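Protein virC2 (Agrobacterium tumefaciens, PDB 2RH3) probably binds DNA through its C-terminal ribbon-helix-helix domain, the part in this crystal, and enhances T-DNA transfer and virulence in Agrobacterium. Local coordinates at residues A[84-89]-A[95-100]; A[40-45]-A[102-107]; A[15-20]-A[110-115]; A[8-13]-A[29-34]. All blocks are in the same frame, centred on the assembly; numbering follows the deposited sequence.

Interaction 1: residues A[84-89]-A[95-100]; sequences AARNHF and ETARAF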
loop_
_atom_site.group_PDB
_atom_site.type_symbol
_atom_site.label_atom_id
_atom_site.label_comp_id
_atom_site.label_asym_id
_atom_site.label_seq_id
_atom_site.Cartn_x
_atom_site.Cartn_y
_atom_site.Cartn_z
ATOM N N ALA A 84 6.393 -0.032 15.514
ATOM C CA ALA A 84 5.614 -1.260 15.388
ATOM C C ALA A 84 5.704 -1.850 13.970
ATOM O O ALA A 84 5.919 -3.053 13.809
ATOM C CB ALA A 84 4.160 -1.014 15.794
ATOM N N ALA A 85 5.556 -0.993 12.958
ATOM C CA ALA A 85 5.714 -1.390 11.549
ATOM C C ALA A 85 7.099 -1.982 11.257
ATOM O O ALA A 85 7.203 -3.065 10.685
ATOM C CB ALA A 85 5.447 -0.199 10.624
ATOM N N ARG A 86 8.151 -1.263 11.647
ATOM C CA ARG A 86 9.535 -1.713 11.445
ATOM C C ARG A 86 9.849 -3.041 12.125
ATOM O O ARG A 86 10.546 -3.882 11.562
ATOM C CB ARG A 86 10.536 -0.642 11.892
ATOM C CG ARG A 86 10.900 0.323 10.780
ATOM C CD ARG A 86 12.221 1.010 11.037
ATOM N NE ARG A 86 12.947 1.246 9.783
ATOM C CZ ARG A 86 12.789 2.306 8.994
ATOM N NH1 ARG A 86 11.920 3.262 9.305
ATOM N NH2 ARG A 86 13.508 2.409 7.884
ATOM N N ASN A 87 9.331 -3.233 13.335
ATOM C CA ASN A 87 9.529 -4.490 14.056
ATOM C C ASN A 87 9.050 -5.692 13.245
ATOM O O ASN A 87 9.611 -6.784 13.341
ATOM C CB ASN A 87 8.790 -4.467 15.396
ATOM C CG ASN A 87 9.462 -3.591 16.437
ATOM O OD1 ASN A 87 8.835 -3.232 17.440
ATOM N ND2 ASN A 87 10.734 -3.267 16.232
ATOM N N HIS A 88 8.010 -5.471 12.443
ATOM C CA HIS A 88 7.378 -6.525 11.671
ATOM C C HIS A 88 7.917 -6.658 10.254
ATOM O O HIS A 88 8.238 -7.762 9.815
ATOM C CB HIS A 88 5.864 -6.299 11.629
ATOM C CG HIS A 88 5.132 -7.287 10.783
ATOM N ND1 HIS A 88 4.984 -8.608 11.145
ATOM C CD2 HIS A 88 4.489 -7.144 9.601
ATOM C CE1 HIS A 88 4.285 -9.239 10.218
ATOM N NE2 HIS A 88 3.977 -8.373 9.267
ATOM N N PHE A 89 8.016 -5.536 9.549
ATOM C CA PHE A 89 8.459 -5.521 8.156
ATOM C C PHE A 89 9.975 -5.532 8.004
ATOM O O PHE A 89 10.479 -5.853 6.933
ATOM C CB PHE A 89 7.868 -4.327 7.408
ATOM C CG PHE A 89 6.370 -4.420 7.215
ATOM C CD1 PHE A 89 5.821 -5.396 6.387
ATOM C CD2 PHE A 89 5.523 -3.545 7.876
ATOM C CE1 PHE A 89 4.431 -5.484 6.219
ATOM C CE2 PHE A 89 4.141 -3.624 7.717
ATOM C CZ PHE A 89 3.597 -4.595 6.899
ATOM N N GLU A 95 16.692 -3.690 6.537
ATOM C CA GLU A 95 16.084 -3.120 5.333
ATOM C C GLU A 95 16.403 -1.627 5.242
ATOM O O GLU A 95 16.405 -0.920 6.261
ATOM C CB GLU A 95 14.552 -3.321 5.321
ATOM C CG GLU A 95 14.077 -4.781 5.284
ATOM C CD GLU A 95 14.334 -5.484 3.949
ATOM O OE1 GLU A 95 14.528 -4.803 2.920
ATOM O OE2 GLU A 95 14.341 -6.735 3.931
ATOM N N THR A 96 16.671 -1.151 4.029
ATOM C CA THR A 96 16.786 0.285 3.780
ATOM C C THR A 96 15.434 0.979 4.006
ATOM O O THR A 96 14.386 0.328 3.968
ATOM C CB THR A 96 17.254 0.593 2.341
ATOM O OG1 THR A 96 16.258 0.170 1.401
ATOM C CG2 THR A 96 18.588 -0.082 2.025
ATOM N N ALA A 97 15.474 2.292 4.240
ATOM C CA ALA A 97 14.255 3.110 4.329
ATOM C C ALA A 97 13.337 2.916 3.123
ATOM O O ALA A 97 12.115 2.785 3.285
ATOM C CB ALA A 97 14.612 4.584 4.486
ATOM N N ARG A 98 13.918 2.911 1.919
ATOM C CA ARG A 98 13.146 2.750 0.677
ATOM C C ARG A 98 12.457 1.387 0.627
ATOM O O ARG A 98 11.275 1.301 0.297
ATOM C CB ARG A 98 14.043 2.934 -0.564
ATOM C CG ARG A 98 13.302 2.784 -1.892
ATOM C CD ARG A 98 14.178 2.239 -3.033
ATOM N NE ARG A 98 14.750 0.913 -2.760
ATOM C CZ ARG A 98 14.060 -0.223 -2.625
ATOM N NH1 ARG A 98 12.728 -0.242 -2.711
ATOM N NH2 ARG A 98 14.713 -1.353 -2.386
ATOM N N ALA A 99 13.191 0.330 0.969
ATOM C CA ALA A 99 12.635 -1.020 0.983
ATOM C C ALA A 99 11.526 -1.151 2.027
ATOM O O ALA A 99 10.489 -1.764 1.758
ATOM C CB ALA A 99 13.722 -2.060 1.224
ATOM N N PHE A 100 11.735 -0.558 3.204
ATOM C CA PHE A 100 10.702 -0.537 4.239
ATOM C C PHE A 100 9.431 0.180 3.771
ATOM O O PHE A 100 8.317 -0.334 3.954
ATOM C CB PHE A 100 11.234 0.063 5.562
ATOM C CG PHE A 100 10.149 0.368 6.561
ATOM C CD1 PHE A 100 9.791 1.686 6.836
ATOM C CD2 PHE A 100 9.452 -0.662 7.194
ATOM C CE1 PHE A 100 8.764 1.977 7.741
ATOM C CE2 PHE A 100 8.423 -0.382 8.105
ATOM C CZ PHE A 100 8.081 0.939 8.379
HETATM O O HOH W 1 14.194 -0.155 7.672
#

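Interaction 2: residues A[40-45]-A[102-107]; sequences GDFENM and HKLATA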
loop_
_atom_site.group_PDB
_atom_site.type_symbol
_atom_site.label_atom_id
_atom_site.label_comp_id
_atom_site.label_asym_id
_atom_site.label_seq_id
_atom_site.Cartn_x
_atom_site.Cartn_y
_atom_site.Cartn_z
ATOM N N GLY A 40 -4.346 5.570 6.024
ATOM C CA GLY A 40 -5.157 6.010 7.153
ATOM C C GLY A 40 -5.756 4.828 7.895
ATOM O O GLY A 40 -5.666 4.749 9.124
ATOM N N ASP A 41 -6.351 3.900 7.139
ATOM C CA ASP A 41 -6.921 2.668 7.689
ATOM C C ASP A 41 -5.829 1.846 8.381
ATOM O O ASP A 41 -6.039 1.324 9.482
ATOM C CB ASP A 41 -7.577 1.816 6.580
ATOM C CG ASP A 41 -8.776 2.504 5.906
ATOM O OD1 ASP A 41 -9.367 3.437 6.488
ATOM O OD2 ASP A 41 -9.133 2.094 4.772
ATOM N N PHE A 42 -4.662 1.771 7.740
ATOM C CA PHE A 42 -3.550 0.914 8.188
ATOM C C PHE A 42 -2.928 1.399 9.490
ATOM O O PHE A 42 -2.533 0.580 10.319
ATOM C CB PHE A 42 -2.478 0.788 7.104
ATOM C CG PHE A 42 -1.693 -0.499 7.168
ATOM C CD1 PHE A 42 -2.321 -1.723 6.943
ATOM C CD2 PHE A 42 -0.330 -0.482 7.435
ATOM C CE1 PHE A 42 -1.600 -2.924 6.990
ATOM C CE2 PHE A 42 0.403 -1.669 7.491
ATOM C CZ PHE A 42 -0.237 -2.894 7.261
ATOM N N GLU A 43 -2.853 2.723 9.655
ATOM C CA GLU A 43 -2.334 3.357 10.883
ATOM C C GLU A 43 -3.047 2.840 12.116
ATOM O O GLU A 43 -2.413 2.577 13.152
ATOM C CB GLU A 43 -2.540 4.869 10.835
ATOM C CG GLU A 43 -1.383 5.680 10.315
ATOM C CD GLU A 43 -1.622 7.170 10.490
ATOM O OE1 GLU A 43 -2.637 7.684 9.966
ATOM O OE2 GLU A 43 -0.797 7.831 11.153
ATOM N N ASN A 44 -4.373 2.720 12.014
ATOM C CA ASN A 44 -5.188 2.241 13.125
ATOM C C ASN A 44 -4.950 0.764 13.426
ATOM O O ASN A 44 -5.150 0.315 14.558
ATOM C CB ASN A 44 -6.675 2.528 12.880
ATOM C CG ASN A 44 -6.978 4.020 12.776
ATOM O OD1 ASN A 44 -6.310 4.855 13.392
ATOM N ND2 ASN A 44 -7.995 4.357 11.994
ATOM N N MET A 45 -4.500 0.025 12.412
ATOM C CA MET A 45 -4.131 -1.391 12.553
ATOM C C MET A 45 -2.719 -1.577 13.113
ATOM O O MET A 45 -2.412 -2.615 13.703
ATOM C CB MET A 45 -4.238 -2.109 11.207
ATOM C CG MET A 45 -5.651 -2.160 10.660
ATOM S SD MET A 45 -5.733 -2.615 8.928
ATOM C CE MET A 45 -4.960 -4.220 8.939
ATOM N N HIS A 102 8.369 0.658 0.717
ATOM C CA HIS A 102 7.711 -0.166 -0.288
ATOM C C HIS A 102 6.875 -1.251 0.380
ATOM O O HIS A 102 5.727 -1.468 -0.007
ATOM C CB HIS A 102 8.725 -0.793 -1.236
ATOM C CG HIS A 102 8.106 -1.657 -2.293
ATOM N ND1 HIS A 102 7.382 -1.146 -3.348
ATOM C CD2 HIS A 102 8.122 -3.002 -2.465
ATOM C CE1 HIS A 102 6.965 -2.138 -4.116
ATOM N NE2 HIS A 102 7.393 -3.275 -3.598
ATOM N N LYS A 103 7.443 -1.905 1.400
ATOM C CA LYS A 103 6.744 -2.964 2.136
ATOM C C LYS A 103 5.504 -2.423 2.828
ATOM O O LYS A 103 4.431 -3.046 2.785
ATOM C CB LYS A 103 7.678 -3.619 3.172
ATOM C CG LYS A 103 8.722 -4.507 2.535
ATOM C CD LYS A 103 9.466 -5.312 3.599
ATOM C CE LYS A 103 10.705 -5.982 3.035
ATOM N NZ LYS A 103 10.392 -6.993 1.982
ATOM N N LEU A 104 5.659 -1.255 3.452
ATOM C CA LEU A 104 4.571 -0.632 4.207
ATOM C C LEU A 104 3.431 -0.221 3.273
ATOM O O LEU A 104 2.271 -0.579 3.518
ATOM C CB LEU A 104 5.083 0.577 5.000
ATOM C CG LEU A 104 4.048 1.307 5.877
ATOM C CD1 LEU A 104 3.403 0.354 6.877
ATOM C CD2 LEU A 104 4.641 2.507 6.585
ATOM N N ALA A 105 3.758 0.496 2.203
ATOM C CA ALA A 105 2.721 0.926 1.241
ATOM C C ALA A 105 2.029 -0.262 0.597
ATOM O O ALA A 105 0.796 -0.287 0.475
ATOM C CB ALA A 105 3.312 1.834 0.177
ATOM N N THR A 106 2.819 -1.257 0.199
ATOM C CA THR A 106 2.282 -2.430 -0.469
ATOM C C THR A 106 1.311 -3.202 0.438
ATOM O O THR A 106 0.241 -3.617 -0.011
ATOM C CB THR A 106 3.414 -3.316 -1.040
ATOM O OG1 THR A 106 4.122 -2.566 -2.044
ATOM C CG2 THR A 106 2.849 -4.592 -1.655
ATOM N N ALA A 107 1.675 -3.366 1.709
ATOM C CA ALA A 107 0.795 -4.014 2.683
ATOM C C ALA A 107 -0.494 -3.225 2.909
ATOM O O ALA A 107 -1.564 -3.809 2.991
ATOM C CB ALA A 107 1.523 -4.222 4.020
#

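Interaction 3: residues A[15-20]-A[110-115]; sequences SKIYDN and ACFFAR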
loop_
_atom_site.group_PDB
_atom_site.type_symbol
_atom_site.label_atom_id
_atom_site.label_comp_id
_atom_site.label_asym_id
_atom_site.label_seq_id
_atom_site.Cartn_x
_atom_site.Cartn_y
_atom_site.Cartn_z
ATOM N N SER A 15 -8.778 -4.603 -8.184
ATOM C CA SER A 15 -9.456 -3.510 -7.494
ATOM C C SER A 15 -10.456 -2.823 -8.415
ATOM O O SER A 15 -10.069 -2.140 -9.380
ATOM C CB SER A 15 -8.426 -2.474 -7.024
ATOM O OG SER A 15 -9.101 -1.357 -6.468
ATOM N N LYS A 16 -11.747 -2.977 -8.124
ATOM C CA LYS A 16 -12.761 -2.252 -8.885
ATOM C C LYS A 16 -12.597 -0.746 -8.705
ATOM O O LYS A 16 -12.802 0.025 -9.646
ATOM C CB LYS A 16 -14.173 -2.681 -8.497
ATOM C CG LYS A 16 -14.531 -4.100 -8.930
ATOM C CD LYS A 16 -15.924 -4.456 -8.432
ATOM C CE LYS A 16 -16.218 -5.943 -8.579
ATOM N NZ LYS A 16 -17.564 -6.261 -8.037
ATOM N N ILE A 17 -12.198 -0.331 -7.499
ATOM C CA ILE A 17 -11.974 1.098 -7.250
ATOM C C ILE A 17 -10.871 1.652 -8.142
ATOM O O ILE A 17 -11.045 2.694 -8.796
ATOM C CB ILE A 17 -11.710 1.394 -5.749
ATOM C CG1 ILE A 17 -13.024 1.259 -4.970
ATOM C CG2 ILE A 17 -11.160 2.817 -5.569
ATOM C CD1 ILE A 17 -12.861 1.252 -3.446
ATOM N N TYR A 18 -9.743 0.955 -8.198
ATOM C CA TYR A 18 -8.617 1.427 -8.995
ATOM C C TYR A 18 -8.994 1.430 -10.483
ATOM O O TYR A 18 -8.754 2.423 -11.199
ATOM C CB TYR A 18 -7.386 0.530 -8.766
ATOM C CG TYR A 18 -6.237 0.931 -9.649
ATOM C CD1 TYR A 18 -5.462 2.055 -9.340
ATOM C CD2 TYR A 18 -5.936 0.205 -10.811
ATOM C CE1 TYR A 18 -4.418 2.449 -10.169
ATOM C CE2 TYR A 18 -4.882 0.588 -11.631
ATOM C CZ TYR A 18 -4.141 1.712 -11.307
ATOM O OH TYR A 18 -3.125 2.125 -12.140
ATOM N N ASP A 19 -9.586 0.329 -10.937
ATOM C CA ASP A 19 -9.976 0.223 -12.347
ATOM C C ASP A 19 -10.936 1.339 -12.776
ATOM O O ASP A 19 -10.873 1.801 -13.908
ATOM C CB ASP A 19 -10.614 -1.144 -12.631
ATOM C CG ASP A 19 -9.628 -2.316 -12.506
ATOM O OD1 ASP A 19 -8.401 -2.120 -12.342
ATOM O OD2 ASP A 19 -10.113 -3.467 -12.580
ATOM N N ASN A 20 -11.835 1.768 -11.893
ATOM C CA ASN A 20 -12.714 2.878 -12.202
ATOM C C ASN A 20 -11.993 4.233 -12.151
ATOM O O ASN A 20 -12.286 5.135 -12.958
ATOM C CB ASN A 20 -13.902 2.876 -11.239
ATOM C CG ASN A 20 -14.933 3.911 -11.599
ATOM O OD1 ASN A 20 -15.483 3.913 -12.712
ATOM N ND2 ASN A 20 -15.189 4.824 -10.670
ATOM N N ALA A 110 -2.582 -3.812 -0.118
ATOM C CA ALA A 110 -3.030 -5.188 -0.130
ATOM C C ALA A 110 -4.251 -5.360 0.784
ATOM O O ALA A 110 -5.183 -6.063 0.436
ATOM C CB ALA A 110 -1.897 -6.114 0.286
ATOM N N CYS A 111 -4.208 -4.694 1.937
ATOM C CA CYS A 111 -5.291 -4.683 2.920
ATOM C C CYS A 111 -6.566 -4.002 2.388
ATOM O O CYS A 111 -7.676 -4.506 2.574
ATOM C CB CYS A 111 -4.802 -3.990 4.199
ATOM S SG CYS A 111 -5.915 -4.110 5.594
ATOM N N PHE A 112 -6.388 -2.864 1.719
ATOM C CA PHE A 112 -7.483 -2.105 1.119
ATOM C C PHE A 112 -8.157 -2.961 0.036
ATOM O O PHE A 112 -9.389 -3.072 -0.017
ATOM C CB PHE A 112 -6.918 -0.809 0.499
ATOM C CG PHE A 112 -7.967 0.074 -0.098
ATOM C CD1 PHE A 112 -8.496 1.138 0.633
ATOM C CD2 PHE A 112 -8.425 -0.147 -1.393
ATOM C CE1 PHE A 112 -9.491 1.963 0.077
ATOM C CE2 PHE A 112 -9.416 0.659 -1.945
ATOM C CZ PHE A 112 -9.937 1.719 -1.215
ATOM N N PHE A 113 -7.342 -3.577 -0.826
ATOM C CA PHE A 113 -7.862 -4.399 -1.912
ATOM C C PHE A 113 -8.579 -5.658 -1.396
ATOM O O PHE A 113 -9.600 -6.041 -1.948
ATOM C CB PHE A 113 -6.777 -4.789 -2.910
ATOM C CG PHE A 113 -6.065 -3.619 -3.563
ATOM C CD1 PHE A 113 -6.744 -2.422 -3.892
ATOM C CD2 PHE A 113 -4.715 -3.736 -3.892
ATOM C CE1 PHE A 113 -6.061 -1.354 -4.502
ATOM C CE2 PHE A 113 -4.037 -2.686 -4.515
ATOM C CZ PHE A 113 -4.712 -1.491 -4.810
ATOM N N ALA A 114 -8.043 -6.287 -0.346
ATOM C CA ALA A 114 -8.694 -7.473 0.235
ATOM C C ALA A 114 -10.041 -7.104 0.859
ATOM O O ALA A 114 -11.008 -7.876 0.791
ATOM C CB ALA A 114 -7.783 -8.152 1.264
ATOM N N ARG A 115 -10.101 -5.907 1.447
ATOM C CA ARG A 115 -11.330 -5.413 2.077
ATOM C C ARG A 115 -12.379 -5.177 0.994
ATOM O O ARG A 115 -13.542 -5.540 1.160
ATOM C CB ARG A 115 -11.057 -4.132 2.870
ATOM C CG ARG A 115 -12.236 -3.699 3.776
ATOM C CD ARG A 115 -11.899 -2.434 4.597
ATOM N NE ARG A 115 -10.666 -2.546 5.387
ATOM C CZ ARG A 115 -10.564 -3.138 6.583
ATOM N NH1 ARG A 115 -11.622 -3.697 7.166
ATOM N NH2 ARG A 115 -9.391 -3.170 7.201
#

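Interaction 4: residues A[8-13]-A[29-34]; sequences RPPAPE and KSLQMI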
loop_
_atom_site.group_PDB
_atom_site.type_symbol
_atom_site.label_atom_id
_atom_site.label_comp_id
_atom_site.label_asym_id
_atom_site.label_seq_id
_atom_site.Cartn_x
_atom_site.Cartn_y
_atom_site.Cartn_z
ATOM N N ARG A 8 3.341 -0.265 -6.630
ATOM C CA ARG A 8 2.991 -0.472 -8.039
ATOM C C ARG A 8 1.479 -0.579 -8.189
ATOM O O ARG A 8 0.816 -1.180 -7.362
ATOM C CB ARG A 8 3.584 -1.782 -8.540
ATOM C CG ARG A 8 5.085 -1.819 -8.668
ATOM C CD ARG A 8 5.494 -3.136 -9.291
ATOM N NE ARG A 8 6.930 -3.182 -9.556
ATOM C CZ ARG A 8 7.506 -2.718 -10.660
ATOM N NH1 ARG A 8 6.780 -2.157 -11.621
ATOM N NH2 ARG A 8 8.819 -2.810 -10.797
ATOM N N PRO A 9 0.923 -0.032 -9.277
ATOM C CA PRO A 9 -0.504 -0.262 -9.491
ATOM C C PRO A 9 -0.853 -1.755 -9.611
ATOM O O PRO A 9 -0.032 -2.552 -10.110
ATOM C CB PRO A 9 -0.778 0.471 -10.808
ATOM C CG PRO A 9 0.300 1.534 -10.876
ATOM C CD PRO A 9 1.507 0.838 -10.316
ATOM N N PRO A 10 -2.060 -2.138 -9.156
ATOM C CA PRO A 10 -2.482 -3.525 -9.235
ATOM C C PRO A 10 -2.819 -3.926 -10.673
ATOM O O PRO A 10 -3.069 -3.057 -11.538
ATOM C CB PRO A 10 -3.747 -3.548 -8.370
ATOM C CG PRO A 10 -4.304 -2.173 -8.498
ATOM C CD PRO A 10 -3.102 -1.277 -8.557
ATOM N N ALA A 11 -2.848 -5.238 -10.913
ATOM C CA ALA A 11 -3.360 -5.796 -12.162
ATOM C C ALA A 11 -4.855 -5.503 -12.327
ATOM O O ALA A 11 -5.563 -5.321 -11.339
ATOM C CB ALA A 11 -3.129 -7.299 -12.182
ATOM N N PRO A 12 -5.348 -5.468 -13.583
ATOM C CA PRO A 12 -6.786 -5.320 -13.741
ATOM C C PRO A 12 -7.581 -6.368 -12.980
ATOM O O PRO A 12 -7.132 -7.513 -12.825
ATOM C CB PRO A 12 -6.989 -5.483 -15.253
ATOM C CG PRO A 12 -5.730 -5.011 -15.831
ATOM C CD PRO A 12 -4.666 -5.521 -14.887
ATOM N N GLU A 13 -8.747 -5.949 -12.499
ATOM C CA GLU A 13 -9.697 -6.772 -11.735
ATOM C C GLU A 13 -9.288 -7.068 -10.286
ATOM O O GLU A 13 -10.063 -7.679 -9.540
ATOM C CB GLU A 13 -10.086 -8.067 -12.488
ATOM C CG GLU A 13 -10.538 -7.859 -13.943
ATOM C CD GLU A 13 -12.006 -7.463 -14.092
ATOM O OE1 GLU A 13 -12.607 -6.927 -13.135
ATOM O OE2 GLU A 13 -12.561 -7.687 -15.190
ATOM N N LYS A 29 -1.992 9.202 -10.020
ATOM C CA LYS A 29 -2.996 9.932 -9.234
ATOM C C LYS A 29 -3.970 8.964 -8.563
ATOM O O LYS A 29 -4.300 9.100 -7.374
ATOM C CB LYS A 29 -3.770 10.914 -10.114
ATOM C CG LYS A 29 -5.047 11.448 -9.462
ATOM C CD LYS A 29 -5.359 12.862 -9.872
ATOM C CE LYS A 29 -6.276 13.501 -8.838
ATOM N NZ LYS A 29 -6.811 14.806 -9.290
ATOM N N SER A 30 -4.436 7.991 -9.340
ATOM C CA SER A 30 -5.411 7.026 -8.837
ATOM C C SER A 30 -4.842 6.251 -7.651
ATOM O O SER A 30 -5.521 6.079 -6.628
ATOM C CB SER A 30 -5.847 6.080 -9.961
ATOM O OG SER A 30 -6.501 6.805 -11.005
ATOM N N LEU A 31 -3.603 5.765 -7.782
ATOM C CA LEU A 31 -3.002 4.981 -6.698
ATOM C C LEU A 31 -2.752 5.844 -5.460
ATOM O O LEU A 31 -2.922 5.374 -4.335
ATOM C CB LEU A 31 -1.734 4.252 -7.150
ATOM C CG LEU A 31 -1.354 3.048 -6.268
ATOM C CD1 LEU A 31 -2.469 1.995 -6.249
ATOM C CD2 LEU A 31 -0.040 2.435 -6.695
ATOM N N GLN A 32 -2.374 7.099 -5.681
ATOM C CA GLN A 32 -2.119 8.030 -4.584
ATOM C C GLN A 32 -3.395 8.310 -3.792
ATOM O O GLN A 32 -3.353 8.386 -2.556
ATOM C CB GLN A 32 -1.503 9.324 -5.116
ATOM C CG GLN A 32 0.001 9.238 -5.313
ATOM C CD GLN A 32 0.549 10.289 -6.271
ATOM O OE1 GLN A 32 -0.191 11.117 -6.808
ATOM N NE2 GLN A 32 1.858 10.252 -6.493
ATOM N N MET A 33 -4.518 8.449 -4.505
ATOM C CA MET A 33 -5.847 8.638 -3.885
ATOM C C MET A 33 -6.177 7.455 -2.976
ATOM O O MET A 33 -6.585 7.639 -1.819
ATOM C CB MET A 33 -6.937 8.813 -4.950
ATOM C CG MET A 33 -6.849 10.160 -5.673
ATOM S SD MET A 33 -7.919 10.205 -7.107
ATOM C CE MET A 33 -9.527 10.188 -6.301
ATOM N N ILE A 34 -5.991 6.251 -3.510
ATOM C CA ILE A 34 -6.251 5.041 -2.740
ATOM C C ILE A 34 -5.311 4.925 -1.544
ATOM O O ILE A 34 -5.766 4.645 -0.438
ATOM C CB ILE A 34 -6.175 3.765 -3.598
ATOM C CG1 ILE A 34 -7.268 3.794 -4.679
ATOM C CG2 ILE A 34 -6.377 2.538 -2.694
ATOM C CD1 ILE A 34 -7.140 2.680 -5.732
#

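Interaction 1: residues A[84-89]-A[95-100]
Arg-86 reaches from the end of helix 79-89 over the ring of Phe-100, in the first turn of helix 97-118, and so joins two consecutive helices of the ribbon-helix-helix fold. Its CB merely sets the direction; contact starts at CG, which sits over one ring face, displaced toward the rim, 3.8 Å from the Phe-100 centroid and 15° off the normal, a CH-pi contact. From there the chain crosses the Phe-100 side chain at about a right angle and bends at chi3, bringing the guanidinium down over the same aromatic group. CZ lies 4.3 Å from the Phe-100 centroid, an off-centre cation-pi contact with the two planes 30° apart, and NH1 lies 3.6 Å from Phe-100 CD1. NE also looks toward Asp-90 OD2, but that ion pair is long and weak.

The ring edge of Phe-100 is filled by plain packing. Ala-85 CB meets CZ of Phe-100 in the ring plane at 3.6 Å, and Phe-89 CB comes to the edge beside CD2 and CE2. Phe-100 CG is anti to its backbone N, which sends the ring across to helix 79-89. Nearby, Thr-96 caps the second helix: its OG1 accepts from Ala-99 N with an N-H...O angle of 161°.

At the far tip, Arg-86 NH2 passes 3.7 Å from Ala-97 CA, near the guanidinium plane, and donates to a water at 2.7 Å; that water in turn donates to Glu-95 O, also at 2.7 Å.

Interaction 2: residues A[40-45]-A[102-107]
Phe-42 of helix 27-47 points its ring at helix 97-118, where Leu-104 and Ala-107, one turn apart, receive it from two different directions. Leu-104 comes to the ring edge: its CD1 lies near the ring plane, 3.7 Å from Phe-42 CE2 and 3.9 Å from Phe-42 CD2. Ala-107 instead lies against a face, its carbonyl carbon over the ring, while its CB stands 3.9 Å from Phe-42 CZ. The aromatic group is therefore bounded by a methyl at the rim and by helix backbone over one face.

Torsions explain the reach. With chi1 of -152° the Phe-42 ring extends away from its own helix, and Leu-104, whose CG is anti to the backbone N, sends CD1 forward to meet it although its CB does not aim at the other helix. The two side chains cross obliquely. All three touching residues are buried and no hydrogen bond links the segments, so the join is purely apolar. The backbones stay well apart, 8.6 Å from Phe-42 CA to Ala-107 CA, and the ring spans that separation.

Around this contact, Phe-42 also touches Ala-108, and Leu-104 is shared with Leu-5 of strand 2-7 and with Ile-82 and Phe-89 of helix 79-89, placing the pair in the core of the ribbon-helix-helix fold, between ribbon and helices.

Interaction 3: residues A[15-20]-A[110-115]
Ser-15, the N-cap of helix 16-21, and Ile-17 in its first turn rest on Phe-113 and Phe-112 of helix 97-118. Ser-15 meets the CD1-CE1 bond of Phe-113 obliquely: its CB is 3.6 Å from both CD1 and CE1 of Phe-113, and its OG is 3.6 Å from Phe-113 CE1. Here the backbones come close, with 5.9 Å from Ser-15 CA to Phe-113 CA. Two residues on, Ile-17 brings only the end of its chain into play; CD1 touches Phe-112 at CZ, 3.7 Å away, and at CE2, the two side chains crossing at about a right angle.

In the next shell, polar bonds fix the serine. Its OG swings anti to the backbone N (chi1 174°) and accepts from Tyr-18 N at 3.0 Å with an N-H...O angle of 165°, a nearly straight N-cap bond. The same OG is hydrogen-bonded to Glu-116 OE1, and the other carboxylate oxygen, OE2, is bonded to Ile-17 N. Glu-116 thus ties helix 97-118 to the first turn of helix 16-21, and its negative charge near that N-terminus is probably favoured by the helix dipole.

The aromatic pair has its own supports. Tyr-58 meets Phe-113 edge-to-face, and Ile-34 of helix 27-47 packs on Phe-112.

Taken together this is a serine N-cap reinforced by a carboxylate from another helix, with the serine on Phe-113 and Ile-17 on Phe-112, by which a short helix docks onto a long one in the helical layer of the ribbon-helix-helix fold.

Interaction 4: residues A[8-13]-A[29-34]
The proline-rich connection that leaves strand 2-7 of the ribbon is packed against helix 27-47 by Leu-31, which meets Arg-8, Pro-9 and Pro-10. Pro-9, Pro-10, Ala-11 and Pro-12 run in an extended, polyproline II-like conformation, and the leucine touches the beginning of this run.

Its two methyls divide the work. CD2 of Leu-31 lies against the peptide joining Arg-8 to Pro-9, 3.7 Å from Arg-8 C and likewise 3.7 Å from Pro-9 N; Pro-9 CD is a little farther from that methyl, at 4.2 Å. CD1 turns to the next ring and stands 4.1 Å from Pro-10 CD, where the leucine and proline side chains run alongside one another, pointing opposite ways. A chi1 of -159° carries Leu-31 CG out from its helix so that the fork can straddle successive residues of the connection. As the nitrogens of Pro-9 and Pro-10 carry no hydrogen, they offer no donors, which suits an apolar partner here. The two backbones are close here, 6.4 Å from Pro-9 CA to Leu-31 CA.

Two polar atoms of Arg-8 have partners elsewhere: its carbonyl O is hydrogen-bonded to Tyr-58 OH, and NH1 to Ser-68 OG.

Leu-31 also touches Val-71 of strand 71-76 and Leu-109 of helix 97-118, while Tyr-18 of helix 16-21 packs on both Pro-9 and Pro-10 and Phe-113 of helix 97-118 lies on Pro-10, so the contact is flanked by strand 71-76 and helices 16-21 and 97-118.

In the fold
Helix 97-118 runs through interactions 1, 2 and 3, from its first turn to near its end, and interaction 4 joins the same core through helix 27-47, which it shares with interaction 2. Along the chain interaction 4 closes first, its span interleaved with that of interaction 3; interaction 1 falls within the span of interaction 2, and both within that of interaction 3. Interactions 3 and 4 touch, centres about 8 Å apart, as do 1 and 2, centres about 11 Å apart. Interactions 1 and 3 lie on opposite sides of the chain's centre, their centres about 23 Å apart. One chain thus builds a continuous helical core beside its two-stranded antiparallel ribbon, consistent with a DNA-binding ribbon-helix-helix domain.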